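Local structure of protein YchN (Escherichia coli, 1JX7) at residues V5-G10 with R38-S43; D44-G49 with R85-L90; G49-K54 with L92-E97; L77-T82 with V96-L101. The protein is of unknown function but belongs to the DsrE/DsrF-like family and assembles into a homohexamer built as a dimer of trimers. All blocks are in the same frame, centred on the assembly; numbering follows the deposited sequence.

Contact 1. Residues V5-G10 with R38-S43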
loop_
_atom_site.group_PDB
_atom_site.type_symbol
_atom_site.label_atom_id
_atom_site.label_comp_id
_atom_site.label_asym_id
_atom_site.label_seq_id
_atom_site.Cartn_x
_atom_site.Cartn_y
_atom_site.Cartn_z
ATOM N N VAL A 5 3.282 13.468 19.814
ATOM C CA VAL A 5 2.134 13.433 18.930
ATOM C C VAL A 5 2.277 12.203 18.045
ATOM O O VAL A 5 3.374 11.883 17.566
ATOM C CB VAL A 5 2.062 14.684 18.026
ATOM C CG1 VAL A 5 0.924 14.549 17.033
ATOM C CG2 VAL A 5 1.873 15.925 18.872
ATOM N N ILE A 6 1.166 11.496 17.848
ATOM C CA ILE A 6 1.162 10.316 16.997
ATOM C C ILE A 6 0.145 10.539 15.893
ATOM O O ILE A 6 -1.003 10.884 16.149
ATOM C CB ILE A 6 0.770 9.044 17.785
ATOM C CG1 ILE A 6 1.982 8.516 18.559
ATOM C CG2 ILE A 6 0.217 7.978 16.826
ATOM C CD1 ILE A 6 1.769 7.149 19.207
ATOM N N VAL A 7 0.561 10.360 14.651
ATOM C CA VAL A 7 -0.364 10.531 13.547
ATOM C C VAL A 7 -0.578 9.162 12.906
ATOM O O VAL A 7 0.259 8.269 13.037
ATOM C CB VAL A 7 0.178 11.528 12.509
ATOM C CG1 VAL A 7 -0.966 12.058 11.669
ATOM C CG2 VAL A 7 0.877 12.682 13.208
ATOM N N ALA A 8 -1.713 8.992 12.245
ATOM C CA ALA A 8 -2.031 7.732 11.599
ATOM C C ALA A 8 -2.847 7.958 10.327
ATOM O O ALA A 8 -3.785 8.765 10.306
ATOM C CB ALA A 8 -2.786 6.842 12.562
ATOM N N ASN A 9 -2.476 7.234 9.269
ATOM C CA ASN A 9 -3.135 7.332 7.964
ATOM C C ASN A 9 -3.870 6.040 7.622
ATOM O O ASN A 9 -4.818 6.043 6.837
ATOM C CB ASN A 9 -2.090 7.608 6.876
ATOM C CG ASN A 9 -1.465 8.986 6.988
ATOM O OD1 ASN A 9 -1.163 9.462 8.084
ATOM N ND2 ASN A 9 -1.246 9.635 5.849
ATOM N N GLY A 10 -3.438 4.937 8.225
ATOM C CA GLY A 10 -4.023 3.642 7.929
ATOM C C GLY A 10 -5.477 3.321 8.270
ATOM O O GLY A 10 -5.986 3.693 9.328
ATOM N N ARG A 38 -0.809 12.720 22.418
ATOM C CA ARG A 38 -1.901 13.187 21.572
ATOM C C ARG A 38 -1.910 12.328 20.314
ATOM O O ARG A 38 -0.852 12.055 19.732
ATOM C CB ARG A 38 -1.695 14.644 21.190
ATOM C CG ARG A 38 -1.872 15.651 22.313
ATOM C CD ARG A 38 -1.546 17.015 21.756
ATOM N NE ARG A 38 -2.257 18.096 22.416
ATOM C CZ ARG A 38 -1.900 18.632 23.578
ATOM N NH1 ARG A 38 -0.832 18.174 24.212
ATOM N NH2 ARG A 38 -2.607 19.628 24.091
ATOM N N LEU A 39 -3.106 11.923 19.897
ATOM C CA LEU A 39 -3.301 11.075 18.722
ATOM C C LEU A 39 -4.129 11.758 17.656
ATOM O O LEU A 39 -5.259 12.163 17.905
ATOM C CB LEU A 39 -4.019 9.782 19.130
ATOM C CG LEU A 39 -3.390 8.402 18.893
ATOM C CD1 LEU A 39 -3.254 8.148 17.393
ATOM C CD2 LEU A 39 -2.038 8.327 19.602
ATOM N N PHE A 40 -3.577 11.873 16.463
ATOM C CA PHE A 40 -4.310 12.484 15.374
ATOM C C PHE A 40 -4.519 11.409 14.325
ATOM O O PHE A 40 -3.618 10.609 14.087
ATOM C CB PHE A 40 -3.515 13.656 14.789
ATOM C CG PHE A 40 -4.337 14.542 13.895
ATOM C CD1 PHE A 40 -4.489 14.238 12.543
ATOM C CD2 PHE A 40 -5.018 15.631 14.423
ATOM C CE1 PHE A 40 -5.312 15.005 11.729
ATOM C CE2 PHE A 40 -5.840 16.407 13.618
ATOM C CZ PHE A 40 -5.991 16.098 12.266
ATOM N N LEU A 41 -5.692 11.371 13.712
ATOM C CA LEU A 41 -5.953 10.380 12.674
ATOM C C LEU A 41 -6.395 11.075 11.395
ATOM O O LEU A 41 -7.412 11.769 11.383
ATOM C CB LEU A 41 -7.040 9.399 13.118
ATOM C CG LEU A 41 -6.827 8.683 14.457
ATOM C CD1 LEU A 41 -7.924 7.640 14.661
ATOM C CD2 LEU A 41 -5.446 8.048 14.486
HETATM N N MSE A 42 -5.622 10.881 10.324
HETATM C CA MSE A 42 -5.923 11.482 9.027
HETATM C C MSE A 42 -6.500 10.453 8.063
HETATM O O MSE A 42 -6.600 9.274 8.375
HETATM C CB MSE A 42 -4.657 12.095 8.406
HETATM C CG MSE A 42 -4.064 13.258 9.185
HETATM SE SE MSE A 42 -2.759 14.097 8.300
HETATM C CE MSE A 42 -1.554 12.789 8.159
ATOM N N SER A 43 -6.878 10.935 6.879
ATOM C CA SER A 43 -7.402 10.111 5.834
ATOM C C SER A 43 -8.188 8.889 6.296
ATOM O O SER A 43 -9.096 9.024 7.120
ATOM C CB SER A 43 -6.291 9.666 4.903
ATOM O OG SER A 43 -5.381 8.820 5.580
#

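Contact 2. Residues D44-G49 with R85-L90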
loop_
_atom_site.group_PDB
_atom_site.type_symbol
_atom_site.label_atom_id
_atom_site.label_comp_id
_atom_site.label_asym_id
_atom_site.label_seq_id
_atom_site.Cartn_x
_atom_site.Cartn_y
_atom_site.Cartn_z
ATOM N N ASP A 44 -7.864 7.697 5.803
ATOM C CA ASP A 44 -8.388 6.401 6.214
ATOM C C ASP A 44 -8.518 5.980 7.682
ATOM O O ASP A 44 -9.517 5.339 8.053
ATOM C CB ASP A 44 -7.683 5.287 5.486
ATOM C CG ASP A 44 -7.701 5.475 3.993
ATOM O OD1 ASP A 44 -7.191 4.582 3.291
ATOM O OD2 ASP A 44 -8.227 6.515 3.526
ATOM N N ALA A 45 -7.548 6.330 8.520
ATOM C CA ALA A 45 -7.583 5.956 9.938
ATOM C C ALA A 45 -8.757 6.598 10.665
ATOM O O ALA A 45 -8.995 6.336 11.836
ATOM C CB ALA A 45 -6.248 6.364 10.634
ATOM N N VAL A 46 -9.502 7.427 9.950
ATOM C CA VAL A 46 -10.615 8.154 10.520
ATOM C C VAL A 46 -11.877 7.345 10.777
ATOM O O VAL A 46 -12.667 7.681 11.660
ATOM C CB VAL A 46 -10.937 9.381 9.626
ATOM C CG1 VAL A 46 -12.354 9.836 9.833
ATOM C CG2 VAL A 46 -9.971 10.509 9.966
ATOM N N THR A 47 -12.078 6.272 10.002
ATOM C CA THR A 47 -13.258 5.436 10.193
ATOM C C THR A 47 -13.098 4.643 11.484
ATOM O O THR A 47 -14.080 4.123 12.024
ATOM C CB THR A 47 -13.478 4.468 8.978
ATOM O OG1 THR A 47 -12.365 3.578 8.843
ATOM C CG2 THR A 47 -13.625 5.241 7.692
ATOM N N ALA A 48 -11.862 4.582 11.983
ATOM C CA ALA A 48 -11.541 3.886 13.232
ATOM C C ALA A 48 -12.294 4.473 14.434
ATOM O O ALA A 48 -12.367 3.867 15.512
ATOM C CB ALA A 48 -10.055 3.965 13.479
ATOM N N GLY A 49 -12.853 5.667 14.245
ATOM C CA GLY A 49 -13.574 6.299 15.324
ATOM C C GLY A 49 -15.029 5.874 15.449
ATOM O O GLY A 49 -15.714 6.299 16.383
ATOM N N ARG A 85 -16.021 10.996 4.211
ATOM C CA ARG A 85 -16.467 9.624 4.401
ATOM C C ARG A 85 -17.832 9.529 5.111
ATOM O O ARG A 85 -18.304 8.436 5.423
ATOM C CB ARG A 85 -15.388 8.836 5.152
ATOM C CG ARG A 85 -13.997 9.429 4.969
ATOM C CD ARG A 85 -12.893 8.439 4.637
ATOM N NE ARG A 85 -11.670 9.166 4.279
ATOM C CZ ARG A 85 -10.599 8.623 3.690
ATOM N NH1 ARG A 85 -10.583 7.333 3.379
ATOM N NH2 ARG A 85 -9.551 9.377 3.396
ATOM N N GLY A 86 -18.450 10.686 5.352
ATOM C CA GLY A 86 -19.753 10.726 5.993
ATOM C C GLY A 86 -19.745 10.181 7.396
ATOM O O GLY A 86 -20.713 9.570 7.867
ATOM N N ILE A 87 -18.635 10.417 8.087
ATOM C CA ILE A 87 -18.462 9.940 9.444
ATOM C C ILE A 87 -18.607 11.087 10.432
ATOM O O ILE A 87 -18.774 10.858 11.629
ATOM C CB ILE A 87 -17.093 9.267 9.549
ATOM C CG1 ILE A 87 -17.180 7.909 8.857
ATOM C CG2 ILE A 87 -16.641 9.159 10.985
ATOM C CD1 ILE A 87 -15.882 7.166 8.801
ATOM N N SER A 88 -18.569 12.317 9.930
ATOM C CA SER A 88 -18.696 13.498 10.771
ATOM C C SER A 88 -19.916 13.488 11.698
ATOM O O SER A 88 -19.799 13.824 12.874
ATOM C CB SER A 88 -18.742 14.759 9.911
ATOM O OG SER A 88 -17.472 15.044 9.354
ATOM N N THR A 89 -21.077 13.107 11.166
ATOM C CA THR A 89 -22.315 13.080 11.954
ATOM C C THR A 89 -22.641 11.747 12.630
ATOM O O THR A 89 -23.659 11.628 13.300
ATOM C CB THR A 89 -23.551 13.470 11.105
ATOM O OG1 THR A 89 -23.474 12.827 9.831
ATOM C CG2 THR A 89 -23.637 14.984 10.932
ATOM N N LEU A 90 -21.789 10.747 12.458
ATOM C CA LEU A 90 -22.039 9.460 13.065
ATOM C C LEU A 90 -21.585 9.455 14.517
ATOM O O LEU A 90 -20.871 10.356 14.960
ATOM C CB LEU A 90 -21.318 8.350 12.295
ATOM C CG LEU A 90 -21.803 8.167 10.858
ATOM C CD1 LEU A 90 -21.265 6.858 10.315
ATOM C CD2 LEU A 90 -23.322 8.154 10.815
#

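Contact 3. Residues G49-K54 with L92-E97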
loop_
_atom_site.group_PDB
_atom_site.type_symbol
_atom_site.label_atom_id
_atom_site.label_comp_id
_atom_site.label_asym_id
_atom_site.label_seq_id
_atom_site.Cartn_x
_atom_site.Cartn_y
_atom_site.Cartn_z
ATOM N N GLY A 49 -12.853 5.667 14.245
ATOM C CA GLY A 49 -13.574 6.299 15.324
ATOM C C GLY A 49 -15.029 5.874 15.449
ATOM O O GLY A 49 -15.714 6.299 16.383
ATOM N N LEU A 50 -15.516 5.042 14.534
ATOM C CA LEU A 50 -16.909 4.626 14.625
ATOM C C LEU A 50 -17.141 3.729 15.811
ATOM O O LEU A 50 -16.246 3.009 16.245
ATOM C CB LEU A 50 -17.355 3.918 13.351
ATOM C CG LEU A 50 -17.488 4.836 12.139
ATOM C CD1 LEU A 50 -17.917 4.017 10.943
ATOM C CD2 LEU A 50 -18.478 5.943 12.427
ATOM N N ARG A 51 -18.361 3.783 16.330
ATOM C CA ARG A 51 -18.729 2.980 17.490
ATOM C C ARG A 51 -19.355 1.673 17.008
ATOM O O ARG A 51 -19.772 1.568 15.850
ATOM C CB ARG A 51 -19.730 3.761 18.354
ATOM C CG ARG A 51 -19.858 3.230 19.769
ATOM C CD ARG A 51 -21.203 3.555 20.396
ATOM N NE ARG A 51 -21.126 4.645 21.361
ATOM C CZ ARG A 51 -20.716 5.870 21.066
ATOM N NH1 ARG A 51 -20.321 6.167 19.833
ATOM N NH2 ARG A 51 -20.709 6.807 22.009
ATOM N N GLY A 52 -19.403 0.673 17.886
ATOM C CA GLY A 52 -20.015 -0.597 17.535
ATOM C C GLY A 52 -19.143 -1.609 16.809
ATOM O O GLY A 52 -19.649 -2.582 16.256
ATOM N N GLN A 53 -17.830 -1.378 16.807
ATOM C CA GLN A 53 -16.913 -2.290 16.149
ATOM C C GLN A 53 -16.952 -3.608 16.902
ATOM O O GLN A 53 -16.767 -3.650 18.121
ATOM C CB GLN A 53 -15.489 -1.715 16.151
ATOM C CG GLN A 53 -15.397 -0.395 15.409
ATOM C CD GLN A 53 -14.009 0.211 15.427
ATOM O OE1 GLN A 53 -13.027 -0.436 15.063
ATOM N NE2 GLN A 53 -13.932 1.475 15.839
ATOM N N LYS A 54 -17.217 -4.690 16.172
ATOM C CA LYS A 54 -17.278 -5.991 16.804
ATOM C C LYS A 54 -16.805 -7.088 15.880
ATOM O O LYS A 54 -17.604 -7.817 15.294
ATOM C CB LYS A 54 -18.703 -6.259 17.309
ATOM C CG LYS A 54 -19.806 -5.749 16.402
ATOM C CD LYS A 54 -20.127 -6.718 15.269
ATOM C CE LYS A 54 -20.650 -8.071 15.797
ATOM N NZ LYS A 54 -21.001 -9.048 14.715
ATOM N N LEU A 92 -19.361 8.658 17.433
ATOM C CA LEU A 92 -17.968 8.287 17.589
ATOM C C LEU A 92 -17.753 7.693 18.959
ATOM O O LEU A 92 -18.531 7.930 19.869
ATOM C CB LEU A 92 -17.041 9.509 17.444
ATOM C CG LEU A 92 -16.835 10.235 16.108
ATOM C CD1 LEU A 92 -16.580 9.218 15.006
ATOM C CD2 LEU A 92 -18.047 11.067 15.785
ATOM N N ILE A 93 -16.691 6.908 19.085
ATOM C CA ILE A 93 -16.315 6.290 20.358
ATOM C C ILE A 93 -16.118 7.479 21.291
ATOM O O ILE A 93 -15.750 8.564 20.845
ATOM C CB ILE A 93 -14.994 5.511 20.206
ATOM C CG1 ILE A 93 -15.135 4.480 19.080
ATOM C CG2 ILE A 93 -14.629 4.842 21.513
ATOM C CD1 ILE A 93 -13.866 3.693 18.795
ATOM N N ASP A 94 -16.368 7.275 22.576
ATOM C CA ASP A 94 -16.250 8.352 23.554
ATOM C C ASP A 94 -15.246 9.470 23.293
ATOM O O ASP A 94 -15.500 10.363 22.487
ATOM C CB ASP A 94 -16.011 7.771 24.947
ATOM C CG ASP A 94 -17.255 7.115 25.516
ATOM O OD1 ASP A 94 -18.347 7.711 25.392
ATOM O OD2 ASP A 94 -17.144 6.009 26.096
ATOM N N GLY A 95 -14.112 9.433 23.982
ATOM C CA GLY A 95 -13.123 10.486 23.821
ATOM C C GLY A 95 -12.750 10.910 22.414
ATOM O O GLY A 95 -12.132 11.952 22.229
ATOM N N VAL A 96 -13.106 10.110 21.408
ATOM C CA VAL A 96 -12.772 10.435 20.037
ATOM C C VAL A 96 -13.470 11.709 19.576
ATOM O O VAL A 96 -14.652 11.892 19.835
ATOM C CB VAL A 96 -13.160 9.268 19.112
ATOM C CG1 VAL A 96 -13.074 9.699 17.644
ATOM C CG2 VAL A 96 -12.233 8.090 19.379
ATOM N N GLU A 97 -12.741 12.594 18.902
ATOM C CA GLU A 97 -13.321 13.844 18.416
ATOM C C GLU A 97 -12.817 14.297 17.048
ATOM O O GLU A 97 -11.803 13.818 16.547
ATOM C CB GLU A 97 -13.112 14.955 19.434
ATOM C CG GLU A 97 -14.000 14.806 20.642
ATOM C CD GLU A 97 -13.705 15.831 21.705
ATOM O OE1 GLU A 97 -13.721 17.032 21.366
ATOM O OE2 GLU A 97 -13.457 15.439 22.870
#

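Contact 4. Residues L77-T82 with V96-L101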
loop_
_atom_site.group_PDB
_atom_site.type_symbol
_atom_site.label_atom_id
_atom_site.label_comp_id
_atom_site.label_asym_id
_atom_site.label_seq_id
_atom_site.Cartn_x
_atom_site.Cartn_y
_atom_site.Cartn_z
ATOM N N LEU A 77 -9.955 13.305 15.067
ATOM C CA LEU A 77 -10.202 12.822 13.712
ATOM C C LEU A 77 -10.231 14.061 12.809
ATOM O O LEU A 77 -10.888 15.049 13.132
ATOM C CB LEU A 77 -11.544 12.095 13.621
ATOM C CG LEU A 77 -11.877 10.986 14.617
ATOM C CD1 LEU A 77 -13.212 10.374 14.239
ATOM C CD2 LEU A 77 -10.812 9.919 14.619
ATOM N N CYS A 78 -9.520 14.007 11.680
ATOM C CA CYS A 78 -9.465 15.140 10.761
ATOM C C CYS A 78 -10.810 15.474 10.138
ATOM O O CYS A 78 -11.458 14.628 9.515
ATOM C CB CYS A 78 -8.442 14.876 9.659
ATOM S SG CYS A 78 -8.014 16.355 8.721
ATOM N N LYS A 79 -11.212 16.734 10.297
ATOM C CA LYS A 79 -12.477 17.253 9.788
ATOM C C LYS A 79 -12.735 16.978 8.294
ATOM O O LYS A 79 -13.749 16.389 7.926
ATOM C CB LYS A 79 -12.519 18.752 10.053
ATOM C CG LYS A 79 -13.788 19.434 9.628
ATOM C CD LYS A 79 -14.953 18.981 10.466
ATOM C CE LYS A 79 -16.049 20.013 10.383
ATOM N NZ LYS A 79 -15.434 21.341 10.655
ATOM N N THR A 80 -11.815 17.414 7.436
ATOM C CA THR A 80 -12.011 17.208 6.009
ATOM C C THR A 80 -12.130 15.732 5.667
ATOM O O THR A 80 -12.908 15.361 4.792
ATOM C CB THR A 80 -10.861 17.827 5.179
ATOM O OG1 THR A 80 -9.600 17.485 5.755
ATOM C CG2 THR A 80 -11.014 19.336 5.132
ATOM N N CYS A 81 -11.372 14.896 6.351
ATOM C CA CYS A 81 -11.406 13.463 6.100
ATOM C C CYS A 81 -12.745 12.841 6.487
ATOM O O CYS A 81 -13.359 12.142 5.683
ATOM C CB CYS A 81 -10.268 12.763 6.860
ATOM S SG CYS A 81 -8.602 13.200 6.297
ATOM N N THR A 82 -13.193 13.098 7.715
ATOM C CA THR A 82 -14.451 12.546 8.194
ATOM C C THR A 82 -15.638 13.000 7.355
ATOM O O THR A 82 -16.568 12.223 7.115
ATOM C CB THR A 82 -14.724 12.942 9.654
ATOM O OG1 THR A 82 -14.926 14.351 9.746
ATOM C CG2 THR A 82 -13.564 12.561 10.531
ATOM N N VAL A 96 -13.106 10.110 21.408
ATOM C CA VAL A 96 -12.772 10.435 20.037
ATOM C C VAL A 96 -13.470 11.709 19.576
ATOM O O VAL A 96 -14.652 11.892 19.835
ATOM C CB VAL A 96 -13.160 9.268 19.112
ATOM C CG1 VAL A 96 -13.074 9.699 17.644
ATOM C CG2 VAL A 96 -12.233 8.090 19.379
ATOM N N GLU A 97 -12.741 12.594 18.902
ATOM C CA GLU A 97 -13.321 13.844 18.416
ATOM C C GLU A 97 -12.817 14.297 17.048
ATOM O O GLU A 97 -11.803 13.818 16.547
ATOM C CB GLU A 97 -13.112 14.955 19.434
ATOM C CG GLU A 97 -14.000 14.806 20.642
ATOM C CD GLU A 97 -13.705 15.831 21.705
ATOM O OE1 GLU A 97 -13.721 17.032 21.366
ATOM O OE2 GLU A 97 -13.457 15.439 22.870
ATOM N N ILE A 98 -13.546 15.244 16.458
ATOM C CA ILE A 98 -13.228 15.776 15.141
ATOM C C ILE A 98 -12.368 17.027 15.197
ATOM O O ILE A 98 -12.836 18.086 15.602
ATOM C CB ILE A 98 -14.529 16.078 14.376
ATOM C CG1 ILE A 98 -15.279 14.764 14.130
ATOM C CG2 ILE A 98 -14.227 16.782 13.081
ATOM C CD1 ILE A 98 -16.611 14.923 13.452
ATOM N N GLY A 99 -11.110 16.911 14.782
ATOM C CA GLY A 99 -10.212 18.056 14.810
ATOM C C GLY A 99 -9.900 18.607 13.433
ATOM O O GLY A 99 -10.505 18.199 12.433
ATOM N N THR A 100 -8.948 19.524 13.359
ATOM C CA THR A 100 -8.614 20.125 12.068
ATOM C C THR A 100 -7.119 20.157 11.768
ATOM O O THR A 100 -6.294 20.178 12.686
ATOM C CB THR A 100 -9.133 21.568 11.986
ATOM O OG1 THR A 100 -8.538 22.355 13.029
ATOM C CG2 THR A 100 -10.646 21.591 12.125
ATOM N N LEU A 101 -6.793 20.171 10.478
ATOM C CA LEU A 101 -5.410 20.212 10.027
ATOM C C LEU A 101 -4.663 21.293 10.790
ATOM O O LEU A 101 -3.521 21.101 11.200
ATOM C CB LEU A 101 -5.332 20.525 8.534
ATOM C CG LEU A 101 -3.916 20.748 8.009
ATOM C CD1 LEU A 101 -3.148 19.433 8.008
ATOM C CD2 LEU A 101 -3.986 21.332 6.610
HETATM O O HOH W 1 -9.182 19.456 8.390
#

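Contact 1. Residues V5-G10 with R38-S43
Ile6 and Val7 run beside Leu39 and Phe40 in two parallel strands. Ile6 N donates to Arg38 O at 2.8 Å, Phe40 N to Ile6 O almost straight (176°), and Met42 N to Ala8 O; the bond from Ala8 N to Phe40 O is weak. Met42, a selenomethionine, can be followed outward. Its CB is 3.9 Å from Ala8 O, and CG lies 4.1 Å from Val7 CG1 while meeting the edge of the Phe40 ring in plane. Past the selenium, a bend at chi3 (-63°) carries CE to Val7 CG1 at 3.6 Å and to Asn9 OD1 at 3.4 Å. On the other face Leu39 and Ile6 point the same way, CD2 of Leu39 3.4 Å from CB of Ile6 and CD1 against Ile6 CG2; Leu39 also touches Val75 of strand 75-78. Alanine in place of Leu39 lacks the branched end of the side chain and would probably leave a gap beside Ile6 and Val75. Leu104 and Trp107 of helix 101-107 pack against Phe40. With helix 17-31 joining the strands, the arrangement is a beta-alpha-beta unit in the parallel sheet of this DsrE/DsrF-like fold.

Contact 2. Residues D44-G49 with R85-L90
Thr47 and Ile87 bring the backbones to 6.9 Å, CA to CA, where the 3-10 segment 44-49 faces an irregular loop that leaves helix 79-84 through a Schellman motif at Gly86 and then makes a type I turn from Ile87 to Leu90. Arg85 carries the polar half of the contact. Its chain, bent at chi2 (-134°), reaches Asp44, and NH1 forms a salt bridge with OD2; the modelled length of 2.5 Å is too short to be taken literally. Carboxylate and guanidinium are steeply turned against each other, their planes 73° apart. Asp44 also sets its backbone N over one face of the guanidinium, 3.2 Å above the plane and displaced toward the rim. The other terminal nitrogen, NH2, has a second mate in Glu16 of the second subunit, so Arg85 links carboxylates of two chains. A leucine in place of Arg85 lacks the guanidinium and would probably leave both Asp44 and that neighbouring Glu16 without their counter-charge. The apolar half belongs to Ile87. Its CD1 leans across Thr47, 3.6 Å from CB, though the still closer approach to CG2 is doubtful. CG2 of Ile87 faces CG1 of Val46 at 4.5 Å, and Val46 in turn rests on Cys81 and Thr82 of helix 79-84. Thr47 and Leu90 each pack on their own counterparts in the third subunit. The whole is a Schellman-terminated helix end and its following loop packed on a 3-10 turn, at an interface of the homohexamer.

Contact 3. Residues G49-K54 with L92-E97
Arg51 reaches Leu92 and Ile93 from one direction, and Gln53 meets Ile93 from another, around an isolated beta bridge between two loops, Leu50 opposite Leu92. The bridge is secured by Ile93 N, which donates to Gly49 O at 2.9 Å. Arg51 sends its CG anti to the backbone N (chi1 -162°) and bends at chi3, which brings the guanidinium back to segment 92-97. There NH1 bonds to Leu92 O, but not on a lone pair: the donor stands above the carbonyl plane, and the oxygen is itself tilted out of the guanidinium plane. One face of the same group lies over Ile93 CA. Asp94 may add a weak electrostatic pull, its OD1 4.2 Å from Arg51 NH2, but the oxygen lies well out of the guanidinium plane and no N-H points at it. Gln53 and Ile93 are set differently, their side chains crossing at about a right angle, with Ile93 CD1 3.7 Å from Gln53 NE2. That amide is tied to its own loop: NE2 donates to Leu50 O at 2.8 Å with an angle of 166°, and the bond lies in both the carbonyl plane and the amide plane. Ala48 O takes a further bond from NE2, while Tyr13 OH meets OE1, so both ends of the amide are engaged and its rotation is likely to be fixed. Ile93 also lays CG1 against Leu50 O, and helix 61-70 meets it through Gln62 and Glu66. Leu92 bends inward, its CD1 3.3 Å from Gly49 O, and beside it Val96 CG1 rests 4.1 Å from Gly49 CA.

Contact 4. Residues L77-T82 with V96-L101
Lys79 N donates to Gly99 O at 2.7 Å, the first amide of helix 79-84 being tied to the end of the neighbouring strand. Leu77 N and Leu77 O continue the pairing to Glu97 O and Gly99 N, in parallel register; both bonds are modelled shorter than can be trusted. Leu77 leans toward Val96, and its CG and CD1 each come to 3.5 Å from Val96 CG1, the two side chains meeting at a slant. Lys79 holds CG anti to its amide nitrogen (chi1 -178°) and turns at chi2 (67°), which lays the aliphatic chain over Ile98: CD is 3.5 Å from Ile98 CG2. Lower down, Lys79 CB touches Thr100 CG2 at 4.0 Å. Strand 75-78, helix 79-84 and strand 96-99 make up a beta-alpha-beta unit, in which 96-99 is the outermost strand of the sheet within this chain. Cys78 is the N-cap of the helix, and with Cys81 it matches a CxxC at a helix start, as in thioredoxins; any redox role remains unproven. The far end of Ile98 reaches the helix, CD1 lying 4.1 Å from Thr82 OG1, a hydroxyl whose stronger polar partner is Ser88. Thr100 is likewise an N-cap, that of helix 101-107, which puts two helix starts side by side. A water between them accepts from Leu101 N at 3.3 Å and, weakly, from Thr80 N. Nearby, Thr80 OG1 is hydrogen-bonded to Arg23 NH2 of the second subunit.

From the N terminus, contact 1 closes the first loop, round helix 17-31, and is complete before the others open. Immediately afterwards segment 44-49 starts contact 2, and 49-54, sharing Gly49 with it, starts contact 3; their partners follow in the same order, so the two cross. Contact 4 opens at 77-82, inside the span of contact 2, and closes beyond it, crossing it as well, while contacts 3 and 4 end on a common stretch at Val96 and Glu97. Contacts 1 and 4 join neighbouring strands of one sheet, linked where Leu41 meets Cys78. Contacts 2 and 3 tie the loops after strand 36-41 and helix 79-84 together, facing the third subunit.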